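Local coordinates for pyruvate kinase (Pseudomonas aeruginosa, PDB 6QXL), which probably catalyses the last step of glycolysis, converting phosphoenolpyruvate and ADP to pyruvate and ATP, as a magnesium-dependent homotetramer, at residues K341-G353 with L391-Y403. Residues are numbered along the deposited sequence; the frame is centred on the assembly and turned at random.
Sequences KHPTSQKSSHRLG and LIMSRIRSSVPIY
Arg397 reaches across to the backbone of 341-353 and gives its NE hydrogen to the carbonyl of Thr344. Arg397 NE lies 3.0 Å from Thr344 O, and the N-H...O angle is 156°. The oxygen sits at the guanidinium edge, close to its plane. The Arg397 chain bends at its CG-CD bond (chi3 133°), which brings NE to Thr344 O, and Arg397 CD passes 3.3 Å from Lys347 O. One water accepts from Arg397 NH2 and also bonds Thr344 OG1, which in turn shares a hydrogen bond with His342 ND1. A second water links Arg397 N to Ser348 OG.

Ile396 turns its two branches to different partners. Ile396 CG2 is 3.4 Å from Ser348 OG and 3.8 Å from His350 ND1; the His350 and Ile396 side chains cross at about a right angle. Ile396 CD1 lies over one face of the Arg351 guanidinium, 3.9 Å from Arg351 NE. Ser348 OG also accepts from His350 N, which makes an ST turn.

Segment 341-353 belongs to the linker between helix 325-340, the last helix of the TIM barrel, and helix 359-373 of the C-terminal alpha/beta domain. It runs against the loop that joins helix 388-394 to strand 402-406 of that domain. Tyr309 OH ties the two together, bonding both Ser345 O and Ser398 N.

Arg351 and Arg395 point the same way side by side, their guanidinium planes 83° apart. Arg351 NH2 rests 3.8 Å from Arg395 CB. Arg395 forms a salt bridge to Asp311, while Arg351 NH2 bonds Asn275. At the other end, the Gln346 chain lies alongside Ser399, with Gln346 CG 3.9 Å from Ser399 CB.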
loop_
_atom_site.group_PDB
_atom_site.type_symbol
_atom_site.label_atom_id
_atom_site.label_comp_id
_atom_site.label_asym_id
_atom_site.label_seq_id
_atom_site.Cartn_x
_atom_site.Cartn_y
_atom_site.Cartn_z
ATOM N N LYS A 341 14.374 -19.211 -3.520
ATOM C CA LYS A 341 13.347 -19.291 -4.563
ATOM C C LYS A 341 12.037 -18.587 -4.196
ATOM O O LYS A 341 11.254 -18.262 -5.069
ATOM C CB LYS A 341 13.040 -20.738 -4.924
ATOM C CG LYS A 341 14.249 -21.550 -5.375
ATOM C CD LYS A 341 13.828 -22.882 -5.991
ATOM C CE LYS A 341 13.096 -23.828 -5.021
ATOM N NZ LYS A 341 12.650 -25.020 -5.766
ATOM N N HIS A 342 11.807 -18.333 -2.914
ATOM C CA HIS A 342 10.586 -17.646 -2.468
ATOM C C HIS A 342 10.438 -16.286 -3.180
ATOM O O HIS A 342 11.440 -15.608 -3.432
ATOM C CB HIS A 342 10.617 -17.438 -0.956
ATOM C CG HIS A 342 9.263 -17.341 -0.314
ATOM N ND1 HIS A 342 8.679 -16.141 0.039
ATOM C CD2 HIS A 342 8.385 -18.304 0.065
ATOM C CE1 HIS A 342 7.503 -16.368 0.592
ATOM N NE2 HIS A 342 7.293 -17.668 0.602
ATOM N N PRO A 343 9.197 -15.904 -3.529
ATOM C CA PRO A 343 8.975 -14.593 -4.161
ATOM C C PRO A 343 9.428 -13.360 -3.371
ATOM O O PRO A 343 9.859 -12.386 -3.980
ATOM C CB PRO A 343 7.458 -14.564 -4.387
ATOM C CG PRO A 343 7.080 -15.999 -4.507
ATOM C CD PRO A 343 7.968 -16.719 -3.541
ATOM N N THR A 344 9.363 -13.405 -2.050
ATOM C CA THR A 344 9.819 -12.267 -1.229
ATOM C C THR A 344 11.349 -12.055 -1.253
ATOM O O THR A 344 11.819 -10.979 -0.886
ATOM C CB THR A 344 9.352 -12.382 0.235
ATOM O OG1 THR A 344 9.933 -13.542 0.820
ATOM C CG2 THR A 344 7.827 -12.449 0.326
ATOM N N SER A 345 12.112 -13.064 -1.673
ATOM C CA SER A 345 13.576 -12.915 -1.782
ATOM C C SER A 345 14.044 -12.041 -2.954
ATOM O O SER A 345 15.164 -11.566 -2.937
ATOM C CB SER A 345 14.276 -14.291 -1.816
ATOM O OG SER A 345 14.383 -14.804 -0.483
ATOM N N GLN A 346 13.175 -11.795 -3.924
ATOM C CA GLN A 346 13.542 -11.116 -5.177
ATOM C C GLN A 346 12.815 -9.785 -5.429
ATOM O O GLN A 346 13.208 -9.074 -6.337
ATOM C CB GLN A 346 13.295 -12.083 -6.347
ATOM C CG GLN A 346 13.424 -13.561 -5.952
ATOM C CD GLN A 346 13.091 -14.511 -7.079
ATOM O OE1 GLN A 346 12.648 -14.095 -8.163
ATOM N NE2 GLN A 346 13.182 -15.814 -6.785
ATOM N N LYS A 347 11.804 -9.436 -4.636
ATOM C CA LYS A 347 11.012 -8.217 -4.854
ATOM C C LYS A 347 11.368 -7.148 -3.829
ATOM O O LYS A 347 11.449 -7.443 -2.630
ATOM C CB LYS A 347 9.508 -8.525 -4.797
ATOM C CG LYS A 347 9.034 -9.499 -5.859
ATOM C CD LYS A 347 7.551 -9.841 -5.643
ATOM C CE LYS A 347 7.107 -11.141 -6.311
ATOM N NZ LYS A 347 5.675 -11.326 -5.988
ATOM N N SER A 348 11.584 -5.922 -4.297
ATOM C CA SER A 348 12.013 -4.803 -3.453
ATOM C C SER A 348 11.073 -3.595 -3.629
ATOM O O SER A 348 10.498 -3.388 -4.698
ATOM C CB SER A 348 13.479 -4.417 -3.781
ATOM O OG SER A 348 13.900 -3.294 -3.041
ATOM N N SER A 349 10.919 -2.824 -2.559
ATOM C CA SER A 349 10.283 -1.505 -2.627
ATOM C C SER A 349 11.257 -0.383 -3.090
ATOM O O SER A 349 10.835 0.737 -3.357
ATOM C CB SER A 349 9.691 -1.137 -1.271
ATOM O OG SER A 349 10.725 -0.922 -0.300
ATOM N N HIS A 350 12.555 -0.698 -3.163
ATOM C CA HIS A 350 13.574 0.187 -3.719
ATOM C C HIS A 350 13.748 1.525 -3.013
ATOM O O HIS A 350 14.108 2.531 -3.628
ATOM C CB HIS A 350 13.446 0.367 -5.238
ATOM C CG HIS A 350 13.623 -0.904 -6.006
ATOM N ND1 HIS A 350 14.847 -1.454 -6.357
ATOM C CD2 HIS A 350 12.688 -1.778 -6.424
ATOM C CE1 HIS A 350 14.641 -2.586 -6.964
ATOM N NE2 HIS A 350 13.348 -2.822 -7.053
ATOM N N ARG A 351 13.484 1.509 -1.702
ATOM C CA ARG A 351 13.606 2.687 -0.856
ATOM C C ARG A 351 12.827 3.906 -1.379
ATOM O O ARG A 351 13.269 5.045 -1.217
ATOM C CB ARG A 351 15.095 2.995 -0.630
ATOM C CG ARG A 351 15.837 1.839 0.036
ATOM C CD ARG A 351 17.301 2.152 0.269
ATOM N NE ARG A 351 17.937 1.194 1.189
ATOM C CZ ARG A 351 19.207 1.242 1.574
ATOM N NH1 ARG A 351 20.023 2.201 1.111
ATOM N NH2 ARG A 351 19.676 0.348 2.440
ATOM N N LEU A 352 11.659 3.639 -1.989
ATOM C CA LEU A 352 10.778 4.702 -2.480
ATOM C C LEU A 352 10.421 5.686 -1.383
ATOM O O LEU A 352 10.181 5.296 -0.232
ATOM C CB LEU A 352 9.489 4.151 -3.096
ATOM C CG LEU A 352 9.368 4.242 -4.615
ATOM C CD1 LEU A 352 10.477 3.540 -5.385
ATOM C CD2 LEU A 352 8.036 3.620 -5.020
ATOM N N GLY A 353 10.417 6.967 -1.749
ATOM C CA GLY A 353 10.128 8.048 -0.812
ATOM C C GLY A 353 11.298 8.501 0.031
ATOM O O GLY A 353 11.183 9.516 0.695
ATOM N N LEU A 391 28.481 -3.335 -1.848
ATOM C CA LEU A 391 27.841 -3.363 -0.550
ATOM C C LEU A 391 26.457 -2.729 -0.615
ATOM O O LEU A 391 25.485 -3.313 -0.141
ATOM C CB LEU A 391 28.699 -2.651 0.489
ATOM C CG LEU A 391 28.060 -2.457 1.873
ATOM C CD1 LEU A 391 27.806 -3.773 2.545
ATOM C CD2 LEU A 391 28.932 -1.618 2.758
ATOM N N ILE A 392 26.360 -1.548 -1.222
ATOM C CA ILE A 392 25.097 -0.838 -1.331
ATOM C C ILE A 392 24.148 -1.618 -2.240
ATOM O O ILE A 392 22.994 -1.852 -1.889
ATOM C CB ILE A 392 25.287 0.568 -1.861
ATOM C CG1 ILE A 392 26.276 1.372 -1.005
ATOM C CG2 ILE A 392 23.955 1.304 -1.948
ATOM C CD1 ILE A 392 25.966 1.456 0.462
ATOM N N MET A 393 24.629 -2.078 -3.378
ATOM C CA MET A 393 23.762 -2.845 -4.267
ATOM C C MET A 393 23.092 -4.001 -3.518
ATOM O O MET A 393 21.894 -4.230 -3.669
ATOM C CB MET A 393 24.526 -3.390 -5.469
ATOM C CG MET A 393 25.076 -2.324 -6.405
ATOM S SD MET A 393 25.906 -3.096 -7.792
ATOM C CE MET A 393 26.292 -1.669 -8.784
ATOM N N SER A 394 23.858 -4.688 -2.675
ATOM C CA SER A 394 23.385 -5.914 -2.055
ATOM C C SER A 394 22.474 -5.686 -0.843
ATOM O O SER A 394 21.916 -6.639 -0.322
ATOM C CB SER A 394 24.577 -6.795 -1.692
ATOM O OG SER A 394 25.430 -6.143 -0.786
ATOM N N ARG A 395 22.310 -4.430 -0.417
ATOM C CA ARG A 395 21.267 -4.093 0.550
ATOM C C ARG A 395 19.853 -4.170 -0.023
ATOM O O ARG A 395 18.906 -4.153 0.720
ATOM C CB ARG A 395 21.446 -2.692 1.120
ATOM C CG ARG A 395 22.782 -2.346 1.745
ATOM C CD ARG A 395 23.265 -3.342 2.756
ATOM N NE ARG A 395 23.838 -4.513 2.092
ATOM C CZ ARG A 395 24.061 -5.672 2.684
ATOM N NH1 ARG A 395 23.756 -5.848 3.971
ATOM N NH2 ARG A 395 24.556 -6.668 1.967
ATOM N N ILE A 396 19.711 -4.252 -1.334
ATOM C CA ILE A 396 18.407 -4.226 -1.975
ATOM C C ILE A 396 18.011 -5.635 -2.353
ATOM O O ILE A 396 18.791 -6.368 -2.949
ATOM C CB ILE A 396 18.461 -3.339 -3.240
ATOM C CG1 ILE A 396 18.887 -1.920 -2.886
ATOM C CG2 ILE A 396 17.137 -3.306 -3.946
ATOM C CD1 ILE A 396 18.007 -1.269 -1.860
ATOM N N ARG A 397 16.782 -6.006 -2.033
ATOM C CA ARG A 397 16.321 -7.342 -2.362
ATOM C C ARG A 397 16.354 -7.522 -3.855
ATOM O O ARG A 397 15.859 -6.671 -4.585
ATOM C CB ARG A 397 14.909 -7.592 -1.865
ATOM C CG ARG A 397 14.777 -7.765 -0.359
ATOM C CD ARG A 397 13.304 -7.747 0.048
ATOM N NE ARG A 397 12.992 -8.862 0.961
ATOM C CZ ARG A 397 13.079 -8.795 2.270
ATOM N NH1 ARG A 397 13.437 -7.670 2.891
ATOM N NH2 ARG A 397 12.826 -9.867 2.979
ATOM N N SER A 398 16.939 -8.623 -4.303
ATOM C CA SER A 398 16.986 -8.961 -5.709
ATOM C C SER A 398 17.418 -10.401 -5.871
ATOM O O SER A 398 17.917 -11.014 -4.940
ATOM C CB SER A 398 17.997 -8.047 -6.426
ATOM O OG SER A 398 18.165 -8.426 -7.789
ATOM N N SER A 399 17.238 -10.949 -7.059
ATOM C CA SER A 399 17.887 -12.217 -7.395
ATOM C C SER A 399 18.943 -12.096 -8.514
ATOM O O SER A 399 19.460 -13.104 -8.975
ATOM C CB SER A 399 16.820 -13.235 -7.771
ATOM O OG SER A 399 16.104 -12.786 -8.880
ATOM N N VAL A 400 19.285 -10.873 -8.919
ATOM C CA VAL A 400 20.271 -10.675 -9.971
ATOM C C VAL A 400 21.686 -10.835 -9.400
ATOM O O VAL A 400 21.986 -10.269 -8.349
ATOM C CB VAL A 400 20.134 -9.279 -10.614
ATOM C CG1 VAL A 400 20.680 -8.151 -9.712
ATOM C CG2 VAL A 400 20.880 -9.252 -11.949
ATOM N N PRO A 401 22.562 -11.595 -10.075
ATOM C CA PRO A 401 23.948 -11.713 -9.594
ATOM C C PRO A 401 24.722 -10.415 -9.636
ATOM O O PRO A 401 24.720 -9.729 -10.654
ATOM C CB PRO A 401 24.560 -12.713 -10.560
ATOM C CG PRO A 401 23.421 -13.455 -11.155
ATOM C CD PRO A 401 22.271 -12.524 -11.179
ATOM N N ILE A 402 25.343 -10.070 -8.520
ATOM C CA ILE A 402 26.200 -8.903 -8.413
ATOM C C ILE A 402 27.660 -9.359 -8.415
ATOM O O ILE A 402 28.098 -10.095 -7.531
ATOM C CB ILE A 402 25.907 -8.150 -7.111
ATOM C CG1 ILE A 402 24.438 -7.724 -7.083
ATOM C CG2 ILE A 402 26.852 -6.957 -6.956
ATOM C CD1 ILE A 402 23.976 -7.147 -5.768
ATOM N N TYR A 403 28.419 -8.924 -9.417
ATOM C CA TYR A 403 29.842 -9.276 -9.527
ATOM C C TYR A 403 30.724 -8.109 -9.148
ATOM O O TYR A 403 30.651 -7.068 -9.778
ATOM C CB TYR A 403 30.132 -9.742 -10.924
ATOM C CG TYR A 403 29.427 -11.025 -11.247
ATOM C CD1 TYR A 403 29.937 -12.244 -10.825
ATOM C CD2 TYR A 403 28.241 -11.028 -11.957
ATOM C CE1 TYR A 403 29.278 -13.433 -11.116
ATOM C CE2 TYR A 403 27.601 -12.229 -12.262
ATOM C CZ TYR A 403 28.132 -13.410 -11.827
ATOM O OH TYR A 403 27.490 -14.564 -12.120
HETATM O O HOH W 1 12.460 -12.767 1.698
HETATM O O HOH W 2 14.902 -4.299 -0.281
#